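Local coordinates for DNA helicase assembly protein (PDB 1C1K) that loads the phage T4 replicative helicase at the replication fork onto DNA covered by the single-stranded DNA-binding protein and coordinates leading- and lagging-strand synthesis, at residues Lys27-Gly32 against Leu190-Lys195; Lys3-Ala8 against Ile196-Ser201; Asp15-Tyr20 against Val45-Tyr50. All coordinates share one frame; numbering follows the deposited sequence.

Contact 1 (Lys27-Gly32 against Leu190-Lys195)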
ATOM      1  N   LYS A  27      -5.156 -10.813   1.837  1.00  4.76           N
ATOM      2  CA  LYS A  27      -6.191 -10.087   2.565  1.00  6.48           C
ATOM      3  C   LYS A  27      -5.847 -10.058   4.051  1.00  6.87           C
ATOM      4  O   LYS A  27      -5.913  -9.012   4.698  1.00  6.69           O
ATOM      5  CB  LYS A  27      -7.550 -10.758   2.370  1.00  7.92           C
ATOM      6  CG  LYS A  27      -8.708 -10.031   3.042  1.00  9.93           C
ATOM      7  CD  LYS A  27      -9.947 -10.912   3.083  1.00 13.28           C
ATOM      8  CE  LYS A  27     -11.156 -10.144   3.577  1.00 15.47           C
ATOM      9  NZ  LYS A  27     -12.156 -11.071   4.167  1.00 20.99           N
ATOM     10  N   GLN A  28      -5.468 -11.209   4.590  1.00  7.47           N
ATOM     11  CA  GLN A  28      -5.129 -11.291   6.003  1.00  7.24           C
ATOM     12  C   GLN A  28      -3.857 -10.502   6.297  1.00  7.33           C
ATOM     13  O   GLN A  28      -3.726  -9.879   7.348  1.00  6.05           O
ATOM     14  CB  GLN A  28      -4.983 -12.757   6.409  1.00 10.83           C
ATOM     15  CG  GLN A  28      -6.320 -13.485   6.410  1.00 15.98           C
ATOM     16  CD  GLN A  28      -6.183 -14.983   6.557  1.00 21.16           C
ATOM     17  OE1 GLN A  28      -7.129 -15.736   6.292  1.00 25.63           O
ATOM     18  NE2 GLN A  28      -5.006 -15.432   6.980  1.00 23.61           N
ATOM     19  N   HIS A  29      -2.924 -10.514   5.353  1.00  5.91           N
ATOM     20  CA  HIS A  29      -1.682  -9.781   5.518  1.00  5.60           C
ATOM     21  C   HIS A  29      -1.990  -8.285   5.623  1.00  6.61           C
ATOM     22  O   HIS A  29      -1.477  -7.596   6.505  1.00  6.22           O
ATOM     23  CB  HIS A  29      -0.759 -10.032   4.321  1.00  5.23           C
ATOM     24  CG  HIS A  29       0.498  -9.224   4.356  1.00  4.20           C
ATOM     25  ND1 HIS A  29       1.693  -9.734   4.813  1.00  4.78           N
ATOM     26  CD2 HIS A  29       0.744  -7.938   4.006  1.00  4.86           C
ATOM     27  CE1 HIS A  29       2.623  -8.796   4.741  1.00  5.69           C
ATOM     28  NE2 HIS A  29       2.073  -7.698   4.256  1.00  4.86           N
ATOM     29  N   MET A  30      -2.840  -7.794   4.726  1.00  6.30           N
ATOM     30  CA  MET A  30      -3.199  -6.380   4.709  1.00  6.59           C
ATOM     31  C   MET A  30      -4.032  -5.953   5.919  1.00  7.73           C
ATOM     32  O   MET A  30      -4.205  -4.754   6.165  1.00  8.71           O
ATOM     33  CB  MET A  30      -3.927  -6.047   3.407  1.00  6.83           C
ATOM     34  CG  MET A  30      -3.011  -6.078   2.178  1.00  6.82           C
ATOM     35  SD  MET A  30      -1.495  -5.070   2.345  1.00  6.50           S
ATOM     36  CE  MET A  30      -2.212  -3.518   2.860  1.00 11.42           C
ATOM     37  N   ASN A  31      -4.530  -6.934   6.675  1.00  7.17           N
ATOM     38  CA  ASN A  31      -5.323  -6.682   7.882  1.00  8.76           C
ATOM     39  C   ASN A  31      -4.444  -6.879   9.119  1.00  8.79           C
ATOM     40  O   ASN A  31      -4.921  -6.763  10.252  1.00  8.48           O
ATOM     41  CB  ASN A  31      -6.500  -7.657   7.969  1.00 10.72           C
ATOM     42  CG  ASN A  31      -7.690  -7.215   7.150  1.00 12.82           C
ATOM     43  OD1 ASN A  31      -8.516  -8.038   6.751  1.00 16.50           O
ATOM     44  ND2 ASN A  31      -7.792  -5.917   6.896  1.00 12.74           N
ATOM     45  N   GLY A  32      -3.170  -7.186   8.891  1.00  8.62           N
ATOM     46  CA  GLY A  32      -2.231  -7.402   9.981  1.00  9.78           C
ATOM     47  C   GLY A  32      -2.446  -8.716  10.716  1.00 11.38           C
ATOM     48  O   GLY A  32      -2.069  -8.848  11.878  1.00 12.35           O
ATOM     49  N   LEU A 190      -0.584   0.539   6.135  1.00  8.69           N
ATOM     50  CA  LEU A 190       0.729   1.095   5.843  1.00  7.69           C
ATOM     51  C   LEU A 190       1.853   0.137   6.241  1.00  7.29           C
ATOM     52  O   LEU A 190       2.782  -0.107   5.472  1.00  6.84           O
ATOM     53  CB  LEU A 190       0.899   2.437   6.563  1.00  7.42           C
ATOM     54  CG  LEU A 190       0.131   3.599   5.929  1.00  8.22           C
ATOM     55  CD1 LEU A 190       0.034   4.749   6.924  1.00  9.40           C
ATOM     56  CD2 LEU A 190       0.841   4.056   4.663  1.00  8.13           C
ATOM     57  N   LYS A 191       1.767  -0.412   7.446  1.00  7.35           N
ATOM     58  CA  LYS A 191       2.794  -1.334   7.899  1.00  7.07           C
ATOM     59  C   LYS A 191       2.771  -2.629   7.093  1.00  6.30           C
ATOM     60  O   LYS A 191       3.819  -3.185   6.774  1.00  5.03           O
ATOM     61  CB  LYS A 191       2.623  -1.620   9.389  1.00  9.38           C
ATOM     62  CG  LYS A 191       2.937  -0.409  10.264  1.00 10.23           C
ATOM     63  CD  LYS A 191       3.255  -0.825  11.701  1.00 12.56           C
ATOM     64  CE  LYS A 191       2.001  -1.243  12.453  1.00 14.64           C
ATOM     65  NZ  LYS A 191       1.008  -0.142  12.563  1.00 15.01           N
ATOM     66  N   ALA A 192       1.575  -3.105   6.758  1.00  6.71           N
ATOM     67  CA  ALA A 192       1.460  -4.337   5.984  1.00  6.12           C
ATOM     68  C   ALA A 192       2.090  -4.159   4.602  1.00  6.14           C
ATOM     69  O   ALA A 192       2.864  -5.005   4.150  1.00  7.38           O
ATOM     70  CB  ALA A 192      -0.004  -4.740   5.853  1.00  7.30           C
ATOM     71  N   TYR A 193       1.762  -3.052   3.936  1.00  6.02           N
ATOM     72  CA  TYR A 193       2.302  -2.769   2.608  1.00  5.72           C
ATOM     73  C   TYR A 193       3.814  -2.543   2.692  1.00  5.03           C
ATOM     74  O   TYR A 193       4.566  -2.943   1.810  1.00  5.85           O
ATOM     75  CB  TYR A 193       1.605  -1.537   2.027  1.00  5.94           C
ATOM     76  CG  TYR A 193       1.752  -1.327   0.524  1.00  6.77           C
ATOM     77  CD1 TYR A 193       2.143  -2.370  -0.333  1.00  7.20           C
ATOM     78  CD2 TYR A 193       1.492  -0.081  -0.040  1.00  5.59           C
ATOM     79  CE1 TYR A 193       2.270  -2.163  -1.708  1.00  6.66           C
ATOM     80  CE2 TYR A 193       1.616   0.135  -1.412  1.00  6.76           C
ATOM     81  CZ  TYR A 193       2.004  -0.905  -2.237  1.00  6.56           C
ATOM     82  OH  TYR A 193       2.136  -0.670  -3.590  1.00  7.02           O
ATOM     83  N   ARG A 194       4.258  -1.912   3.772  1.00  4.64           N
ATOM     84  CA  ARG A 194       5.681  -1.659   3.952  1.00  5.62           C
ATOM     85  C   ARG A 194       6.472  -2.972   3.987  1.00  5.99           C
ATOM     86  O   ARG A 194       7.613  -3.030   3.537  1.00  7.10           O
ATOM     87  CB  ARG A 194       5.907  -0.848   5.242  1.00  5.67           C
ATOM     88  CG  ARG A 194       7.368  -0.528   5.557  1.00  7.33           C
ATOM     89  CD  ARG A 194       7.492   0.463   6.726  1.00  7.37           C
ATOM     90  NE  ARG A 194       7.040  -0.108   7.994  1.00  7.73           N
ATOM     91  CZ  ARG A 194       7.130   0.502   9.177  1.00  7.92           C
ATOM     92  NH1 ARG A 194       7.659   1.719   9.272  1.00  7.47           N
ATOM     93  NH2 ARG A 194       6.691  -0.108  10.270  1.00  8.59           N
ATOM     94  N   LYS A 195       5.861  -4.029   4.517  1.00  7.38           N
ATOM     95  CA  LYS A 195       6.524  -5.331   4.597  1.00  7.90           C
ATOM     96  C   LYS A 195       6.804  -5.942   3.225  1.00  8.79           C
ATOM     97  O   LYS A 195       7.814  -6.623   3.035  1.00  7.16           O
ATOM     98  CB  LYS A 195       5.676  -6.306   5.419  1.00  9.25           C
ATOM     99  CG  LYS A 195       5.713  -6.030   6.916  1.00 12.10           C
ATOM    100  CD  LYS A 195       4.980  -7.098   7.706  1.00 15.31           C
ATOM    101  CE  LYS A 195       5.109  -6.836   9.203  1.00 17.94           C
ATOM    102  NZ  LYS A 195       5.568  -8.043   9.945  1.00 22.41           N
TER

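Contact 2 (Lys3-Ala8 against Ile196-Ser201)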
ATOM      1  N   LYS A   3      10.650  -1.693  -5.112  1.00 10.89           N
ATOM      2  CA  LYS A   3      10.169  -2.883  -5.799  1.00 12.19           C
ATOM      3  C   LYS A   3       9.257  -3.657  -4.864  1.00 12.10           C
ATOM      4  O   LYS A   3       9.511  -3.740  -3.664  1.00 11.53           O
ATOM      5  CB  LYS A   3      11.344  -3.775  -6.201  1.00 15.14           C
ATOM      6  CG  LYS A   3      11.613  -3.810  -7.685  1.00 21.59           C
ATOM      7  CD  LYS A   3      10.799  -4.905  -8.359  1.00 25.74           C
ATOM      8  CE  LYS A   3      11.703  -5.926  -9.035  1.00 28.17           C
ATOM      9  NZ  LYS A   3      11.521  -7.295  -8.466  1.00 30.46           N
ATOM     10  N   LEU A   4       8.189  -4.211  -5.419  1.00 12.07           N
ATOM     11  CA  LEU A   4       7.246  -4.995  -4.637  1.00 12.43           C
ATOM     12  C   LEU A   4       7.795  -6.405  -4.496  1.00 13.39           C
ATOM     13  O   LEU A   4       8.245  -7.003  -5.478  1.00 13.94           O
ATOM     14  CB  LEU A   4       5.895  -5.068  -5.351  1.00 13.89           C
ATOM     15  CG  LEU A   4       4.834  -4.013  -5.064  1.00 15.82           C
ATOM     16  CD1 LEU A   4       4.500  -4.020  -3.581  1.00 17.92           C
ATOM     17  CD2 LEU A   4       5.335  -2.648  -5.517  1.00 17.33           C
ATOM     18  N   ARG A   5       7.781  -6.931  -3.279  1.00 11.55           N
ATOM     19  CA  ARG A   5       8.233  -8.294  -3.057  1.00 12.56           C
ATOM     20  C   ARG A   5       7.095  -9.135  -3.627  1.00 11.64           C
ATOM     21  O   ARG A   5       5.924  -8.770  -3.506  1.00 11.05           O
ATOM     22  CB  ARG A   5       8.421  -8.559  -1.562  1.00 13.63           C
ATOM     23  CG  ARG A   5       9.564  -7.759  -0.955  1.00 15.58           C
ATOM     24  CD  ARG A   5       9.772  -8.076   0.514  1.00 18.32           C
ATOM     25  NE  ARG A   5      10.970  -7.415   1.026  1.00 21.88           N
ATOM     26  CZ  ARG A   5      10.972  -6.223   1.616  1.00 24.73           C
ATOM     27  NH1 ARG A   5       9.837  -5.554   1.771  1.00 26.00           N
ATOM     28  NH2 ARG A   5      12.110  -5.692   2.044  1.00 26.09           N
ATOM     29  N   MET A   6       7.436 -10.243  -4.268  1.00  9.89           N
ATOM     30  CA  MET A   6       6.418 -11.089  -4.883  1.00  9.98           C
ATOM     31  C   MET A   6       6.617 -12.567  -4.595  1.00  8.48           C
ATOM     32  O   MET A   6       7.715 -13.005  -4.253  1.00  9.08           O
ATOM     33  CB  MET A   6       6.423 -10.883  -6.403  1.00 11.95           C
ATOM     34  CG  MET A   6       6.210  -9.444  -6.847  1.00 13.52           C
ATOM     35  SD  MET A   6       4.464  -9.004  -6.841  1.00 19.08           S
ATOM     36  CE  MET A   6       3.879 -10.037  -8.111  1.00 14.44           C
ATOM     37  N   PRO A   7       5.541 -13.356  -4.712  1.00  7.49           N
ATOM     38  CA  PRO A   7       5.680 -14.793  -4.460  1.00  7.60           C
ATOM     39  C   PRO A   7       6.652 -15.371  -5.492  1.00  6.11           C
ATOM     40  O   PRO A   7       6.759 -14.854  -6.600  1.00  5.93           O
ATOM     41  CB  PRO A   7       4.261 -15.333  -4.638  1.00  9.28           C
ATOM     42  CG  PRO A   7       3.540 -14.279  -5.424  1.00 10.40           C
ATOM     43  CD  PRO A   7       4.160 -12.976  -5.046  1.00  7.98           C
ATOM     44  N   ALA A   8       7.367 -16.428  -5.127  1.00  6.22           N
ATOM     45  CA  ALA A   8       8.319 -17.033  -6.057  1.00  7.13           C
ATOM     46  C   ALA A   8       7.579 -17.732  -7.200  1.00  7.59           C
ATOM     47  O   ALA A   8       6.434 -18.159  -7.038  1.00  7.94           O
ATOM     48  CB  ALA A   8       9.215 -18.022  -5.323  1.00  7.50           C
ATOM     49  N   ILE A 196       5.914  -5.707   2.266  1.00 10.32           N
ATOM     50  CA  ILE A 196       6.123  -6.272   0.939  1.00 11.75           C
ATOM     51  C   ILE A 196       6.860  -5.329  -0.013  1.00 12.61           C
ATOM     52  O   ILE A 196       7.204  -5.710  -1.128  1.00 14.14           O
ATOM     53  CB  ILE A 196       4.786  -6.715   0.295  1.00 14.48           C
ATOM     54  CG1 ILE A 196       3.766  -5.590   0.344  1.00 15.34           C
ATOM     55  CG2 ILE A 196       4.239  -7.934   1.028  1.00 14.70           C
ATOM     56  CD1 ILE A 196       2.479  -5.917  -0.405  1.00 18.83           C
ATOM     57  N   LEU A 197       7.115  -4.102   0.427  1.00 11.57           N
ATOM     58  CA  LEU A 197       7.830  -3.149  -0.414  1.00 10.81           C
ATOM     59  C   LEU A 197       9.314  -3.175  -0.091  1.00 11.92           C
ATOM     60  O   LEU A 197       9.704  -3.063   1.068  1.00 13.17           O
ATOM     61  CB  LEU A 197       7.291  -1.730  -0.207  1.00 10.76           C
ATOM     62  CG  LEU A 197       5.969  -1.361  -0.881  1.00  7.90           C
ATOM     63  CD1 LEU A 197       5.543   0.024  -0.419  1.00  8.69           C
ATOM     64  CD2 LEU A 197       6.123  -1.398  -2.397  1.00  8.48           C
ATOM     65  N   ASN A 198      10.135  -3.333  -1.124  1.00 11.84           N
ATOM     66  CA  ASN A 198      11.584  -3.357  -0.978  1.00 12.13           C
ATOM     67  C   ASN A 198      12.042  -1.957  -1.361  1.00 11.12           C
ATOM     68  O   ASN A 198      12.095  -1.607  -2.541  1.00  8.48           O
ATOM     69  CB  ASN A 198      12.190  -4.390  -1.928  1.00 15.11           C
ATOM     70  CG  ASN A 198      13.656  -4.637  -1.663  1.00 17.79           C
ATOM     71  OD1 ASN A 198      14.230  -5.604  -2.161  1.00 21.19           O
ATOM     72  ND2 ASN A 198      14.273  -3.766  -0.876  1.00 20.05           N
ATOM     73  N   ILE A 199      12.369  -1.156  -0.354  1.00 11.47           N
ATOM     74  CA  ILE A 199      12.766   0.224  -0.594  1.00 11.64           C
ATOM     75  C   ILE A 199      14.194   0.549  -0.198  1.00 12.60           C
ATOM     76  O   ILE A 199      14.653   0.175   0.880  1.00 13.33           O
ATOM     77  CB  ILE A 199      11.824   1.189   0.172  1.00 12.18           C
ATOM     78  CG1 ILE A 199      10.409   1.107  -0.412  1.00 10.23           C
ATOM     79  CG2 ILE A 199      12.374   2.620   0.131  1.00 11.10           C
ATOM     80  CD1 ILE A 199       9.341   1.681   0.499  1.00  9.66           C
ATOM     81  N   ASP A 200      14.889   1.250  -1.087  1.00 12.63           N
ATOM     82  CA  ASP A 200      16.249   1.691  -0.826  1.00 14.13           C
ATOM     83  C   ASP A 200      16.089   3.088  -0.229  1.00 12.90           C
ATOM     84  O   ASP A 200      15.894   4.069  -0.954  1.00 12.52           O
ATOM     85  CB  ASP A 200      17.052   1.775  -2.124  1.00 16.22           C
ATOM     86  CG  ASP A 200      18.505   2.140  -1.885  1.00 20.06           C
ATOM     87  OD1 ASP A 200      18.788   2.833  -0.885  1.00 20.67           O
ATOM     88  OD2 ASP A 200      19.368   1.736  -2.693  1.00 24.39           O
ATOM     89  N   SER A 201      16.155   3.157   1.097  1.00 12.73           N
ATOM     90  CA  SER A 201      16.003   4.403   1.842  1.00 12.20           C
ATOM     91  C   SER A 201      16.876   5.548   1.361  1.00 11.00           C
ATOM     92  O   SER A 201      16.404   6.675   1.226  1.00 10.25           O
ATOM     93  CB  SER A 201      16.290   4.157   3.323  1.00 14.78           C
ATOM     94  OG  SER A 201      15.088   4.189   4.065  1.00 21.76           O
TER

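Contact 3 (Asp15-Tyr20 against Val45-Tyr50)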
ATOM      1  N   ASP A  15      -4.440 -23.025 -10.138  1.00  2.00           N
ATOM      2  CA  ASP A  15      -5.870 -23.294 -10.224  1.00  2.39           C
ATOM      3  C   ASP A  15      -6.742 -22.341  -9.404  1.00  2.13           C
ATOM      4  O   ASP A  15      -6.237 -21.487  -8.682  1.00  2.23           O
ATOM      5  CB  ASP A  15      -6.177 -24.773  -9.892  1.00  2.05           C
ATOM      6  CG  ASP A  15      -5.850 -25.163  -8.458  1.00  5.00           C
ATOM      7  OD1 ASP A  15      -5.650 -24.276  -7.597  1.00  3.61           O
ATOM      8  OD2 ASP A  15      -5.807 -26.389  -8.192  1.00  5.67           O
ATOM      9  N   GLY A  16      -8.055 -22.488  -9.550  1.00  2.00           N
ATOM     10  CA  GLY A  16      -8.999 -21.623  -8.862  1.00  2.19           C
ATOM     11  C   GLY A  16      -8.882 -21.572  -7.355  1.00  2.31           C
ATOM     12  O   GLY A  16      -8.905 -20.489  -6.764  1.00  2.23           O
ATOM     13  N   LYS A  17      -8.771 -22.728  -6.713  1.00  3.16           N
ATOM     14  CA  LYS A  17      -8.652 -22.730  -5.263  1.00  4.22           C
ATOM     15  C   LYS A  17      -7.354 -22.042  -4.839  1.00  4.12           C
ATOM     16  O   LYS A  17      -7.305 -21.368  -3.809  1.00  3.28           O
ATOM     17  CB  LYS A  17      -8.688 -24.157  -4.700  1.00  5.47           C
ATOM     18  CG  LYS A  17      -8.543 -24.175  -3.175  1.00  8.95           C
ATOM     19  CD  LYS A  17      -9.064 -25.453  -2.533  1.00 13.04           C
ATOM     20  CE  LYS A  17      -8.879 -25.390  -1.020  1.00 16.04           C
ATOM     21  NZ  LYS A  17      -8.658 -26.736  -0.403  1.00 20.58           N
ATOM     22  N   SER A  18      -6.300 -22.217  -5.630  1.00  3.85           N
ATOM     23  CA  SER A  18      -5.021 -21.599  -5.306  1.00  4.00           C
ATOM     24  C   SER A  18      -5.122 -20.082  -5.406  1.00  3.82           C
ATOM     25  O   SER A  18      -4.492 -19.363  -4.622  1.00  3.23           O
ATOM     26  CB  SER A  18      -3.918 -22.130  -6.231  1.00  3.63           C
ATOM     27  OG  SER A  18      -3.707 -23.518  -5.998  1.00  4.82           O
ATOM     28  N   VAL A  19      -5.909 -19.593  -6.364  1.00  2.95           N
ATOM     29  CA  VAL A  19      -6.093 -18.153  -6.515  1.00  2.56           C
ATOM     30  C   VAL A  19      -6.822 -17.653  -5.264  1.00  3.36           C
ATOM     31  O   VAL A  19      -6.496 -16.597  -4.719  1.00  3.07           O
ATOM     32  CB  VAL A  19      -6.927 -17.815  -7.778  1.00  2.05           C
ATOM     33  CG1 VAL A  19      -7.279 -16.331  -7.800  1.00  2.40           C
ATOM     34  CG2 VAL A  19      -6.139 -18.170  -9.025  1.00  2.00           C
ATOM     35  N   TYR A  20      -7.802 -18.423  -4.800  1.00  2.00           N
ATOM     36  CA  TYR A  20      -8.541 -18.042  -3.606  1.00  3.03           C
ATOM     37  C   TYR A  20      -7.596 -17.982  -2.404  1.00  3.05           C
ATOM     38  O   TYR A  20      -7.678 -17.059  -1.600  1.00  3.14           O
ATOM     39  CB  TYR A  20      -9.662 -19.041  -3.320  1.00  2.99           C
ATOM     40  CG  TYR A  20     -10.205 -18.943  -1.902  1.00  4.88           C
ATOM     41  CD1 TYR A  20     -11.121 -17.951  -1.553  1.00  7.30           C
ATOM     42  CD2 TYR A  20      -9.803 -19.850  -0.916  1.00  5.04           C
ATOM     43  CE1 TYR A  20     -11.626 -17.867  -0.254  1.00  8.30           C
ATOM     44  CE2 TYR A  20     -10.298 -19.774   0.375  1.00  7.61           C
ATOM     45  CZ  TYR A  20     -11.211 -18.784   0.699  1.00  8.17           C
ATOM     46  OH  TYR A  20     -11.727 -18.723   1.980  1.00  9.54           O
ATOM     47  N   VAL A  45      -5.495 -22.895   4.385  1.00 13.39           N
ATOM     48  CA  VAL A  45      -6.806 -22.286   4.567  1.00 13.48           C
ATOM     49  C   VAL A  45      -7.850 -23.347   4.893  1.00 12.84           C
ATOM     50  O   VAL A  45      -7.617 -24.537   4.702  1.00 14.12           O
ATOM     51  CB  VAL A  45      -7.251 -21.530   3.298  1.00 12.53           C
ATOM     52  CG1 VAL A  45      -6.128 -20.626   2.815  1.00 12.73           C
ATOM     53  CG2 VAL A  45      -7.636 -22.523   2.207  1.00 14.76           C
ATOM     54  N   SER A  46      -9.002 -22.907   5.387  1.00 12.71           N
ATOM     55  CA  SER A  46     -10.089 -23.818   5.721  1.00 12.18           C
ATOM     56  C   SER A  46     -10.888 -24.138   4.456  1.00 13.23           C
ATOM     57  O   SER A  46     -11.472 -23.243   3.832  1.00 11.57           O
ATOM     58  CB  SER A  46     -11.006 -23.175   6.765  1.00 11.84           C
ATOM     59  OG  SER A  46     -12.299 -23.755   6.739  1.00 10.75           O
ATOM     60  N   ASP A  47     -10.910 -25.411   4.071  1.00 12.32           N
ATOM     61  CA  ASP A  47     -11.647 -25.812   2.879  1.00 12.89           C
ATOM     62  C   ASP A  47     -13.130 -25.562   3.082  1.00 11.75           C
ATOM     63  O   ASP A  47     -13.839 -25.187   2.149  1.00 11.86           O
ATOM     64  CB  ASP A  47     -11.421 -27.293   2.565  1.00 16.15           C
ATOM     65  CG  ASP A  47     -12.068 -27.713   1.251  1.00 20.42           C
ATOM     66  OD1 ASP A  47     -12.945 -28.612   1.268  1.00 21.82           O
ATOM     67  OD2 ASP A  47     -11.697 -27.140   0.201  1.00 21.37           O
ATOM     68  N   ALA A  48     -13.605 -25.774   4.305  1.00 10.15           N
ATOM     69  CA  ALA A  48     -15.013 -25.562   4.606  1.00 10.22           C
ATOM     70  C   ALA A  48     -15.400 -24.111   4.301  1.00 10.91           C
ATOM     71  O   ALA A  48     -16.473 -23.846   3.748  1.00 11.10           O
ATOM     72  CB  ALA A  48     -15.291 -25.891   6.072  1.00 10.37           C
ATOM     73  N   ALA A  49     -14.523 -23.175   4.664  1.00 10.53           N
ATOM     74  CA  ALA A  49     -14.780 -21.758   4.420  1.00  9.50           C
ATOM     75  C   ALA A  49     -14.806 -21.473   2.925  1.00  9.32           C
ATOM     76  O   ALA A  49     -15.657 -20.728   2.447  1.00  8.47           O
ATOM     77  CB  ALA A  49     -13.713 -20.906   5.093  1.00 10.99           C
ATOM     78  N   TYR A  50     -13.868 -22.064   2.191  1.00  8.18           N
ATOM     79  CA  TYR A  50     -13.810 -21.867   0.744  1.00  8.27           C
ATOM     80  C   TYR A  50     -15.073 -22.420   0.083  1.00  8.83           C
ATOM     81  O   TYR A  50     -15.676 -21.769  -0.771  1.00  8.75           O
ATOM     82  CB  TYR A  50     -12.571 -22.559   0.161  1.00  7.56           C
ATOM     83  CG  TYR A  50     -12.589 -22.700  -1.352  1.00  7.36           C
ATOM     84  CD1 TYR A  50     -12.495 -21.581  -2.180  1.00  6.80           C
ATOM     85  CD2 TYR A  50     -12.700 -23.956  -1.952  1.00  7.77           C
ATOM     86  CE1 TYR A  50     -12.509 -21.710  -3.569  1.00  6.99           C
ATOM     87  CE2 TYR A  50     -12.717 -24.100  -3.334  1.00  7.52           C
ATOM     88  CZ  TYR A  50     -12.621 -22.973  -4.141  1.00  8.94           C
ATOM     89  OH  TYR A  50     -12.628 -23.119  -5.513  1.00  9.37           O
TER
HETATM   90  O   HOH W   1      -7.377 -26.261   1.871  1.00 27.73           O
HETATM   91  O   HOH W   2     -10.741 -20.566   3.688  1.00 10.28           O

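Contact 1 (Lys27-Gly32 against Leu190-Lys195)
H29 reaches across to the backbone of A192 and makes the one hydrogen bond between 27-32 and 190-195. From CB, the side chain leaves with CG anti to the backbone N (chi1 175°), which turns the imidazole out toward the other helix. CD2 then rests 3.8 Å from A192 CB. At the tip, NE2 donates to A192 O over 2.8 Å; the oxygen lies close to the ring plane, while the donor stands 42° out of the carbonyl plane. CE1 continues along the same edge to K195 CB, 4.0 Å away. On the far side ND1 is bonded to V36 N, so the ring is held at both nitrogens and its rotation is fixed, consistent with a neutral imidazole.

Next to the CD2 corner of the ring, A192 CB presses against the end of helix 16-30, 3.3 Å from H29 O and 3.8 Å from M30 CA. The bent M30 side chain curls round the methyl, SD lying 3.8 Å from A192 CB. K195 sends its amine away to a salt bridge with D35.

This is close helix packing over an alanine, at a helix C-terminus closed by a Schellman motif at G32; here it joins helix 16-30 to helix 181-196.

Contact 2 (Lys3-Ala8 against Ile196-Ser201)
K3 and N198 pair through their backbones in both directions: K3 N donates to N198 O at 3.0 Å, and N198 N to K3 O at 2.6 Å. They form the antiparallel hydrogen-bonded pair of a two-stranded sheet. One more backbone bond follows this pair, R5 N to I196 O, nearly straight at the hydrogen (167°); its 2.5 Å separation is unusually short, so the exact length is doubtful.

The apolar contact belongs to the non-hydrogen-bonded pair, L4 and L197. Their side chains lie side by side and point the same way, packed tightly, with L4 CD1 3.3 Å from L197 CD2. L4 CD1 also meets I196 CD1 at 4.2 Å.

Polar side-chain contacts come from R5. Its chain runs extended from CG to NE beside I196 O and lays one face of the guanidinium over N198 CA. NH1 approaches L197 O at 2.6 Å, but the bond is weak because of its bent angle (118°). R5 O is buried without a polar partner.

L197 packs on I162 of helix 158-168, and I196 on V36 and I37. Strand 197-199 links helix 181-196 to helix 201-216, which D200 caps, while in segment 3-8 M6 packs on K69, A72 and L73 of helix 68-81.

Contact 3 (Asp15-Tyr20 against Val45-Tyr50)
Y20 and Y50 both carry CG anti to the backbone N (chi1 163° and 166°), and these torsions send the two rings past each other in opposite directions between the helix starts. The meeting is oblique, with the planes at 46°: Y50 CD1 sits over the face of Y20, 3.4 Å from Y20 CD2. Y50 CB touches the far part of the same ring, 3.6 Å from Y20 CE2, and V45 CG2 comes up to the Y20 edge.

K17 lies on the same side of the Y50 ring as Y20. Its CG makes a CH-pi contact 4.3 Å from the Y50 ring centroid, and CD runs on beside Y50 CD2. The amine then ends in a salt bridge, K17 NZ to D47 OD2 at 3.1 Å, met from above the carboxylate plane. One water accepts from K17 NZ and weakly reaches V45 O. A second links Y20 OH to S46 O, 2.7 Å from Y20 OH.

Each segment opens a helix with its own N-cap, D15 bonding to S18 N and S46 to A49 N. Helix 16-30 thus receives the start of helix 47-52 on one flank, with V45 also packing on K21 and L24, while Y20 meets F59 of helix 56-65 edge-to-face.

Overall arrangement
Contact 1 is the buried one, its centre about 8 Å from the centre of the chain; contact 2 is partly buried, and contact 3, also partly buried, lies far out, their centres about 11 Å and 24 Å from the same point. Contacts 1 and 3 share helix 16-30, one at its end and the other at its start. Contacts 1 and 2 touch, because helix 181-196 runs directly into strand 197-199, and both bring the N-terminal part of the chain against its C-terminal part. Contact 3 stays within the N-terminal family region. Chemistry follows place: a methyl and one imidazole bond inside, backbone pairing with leucines at the junction, and rings, a salt bridge and waters at the periphery.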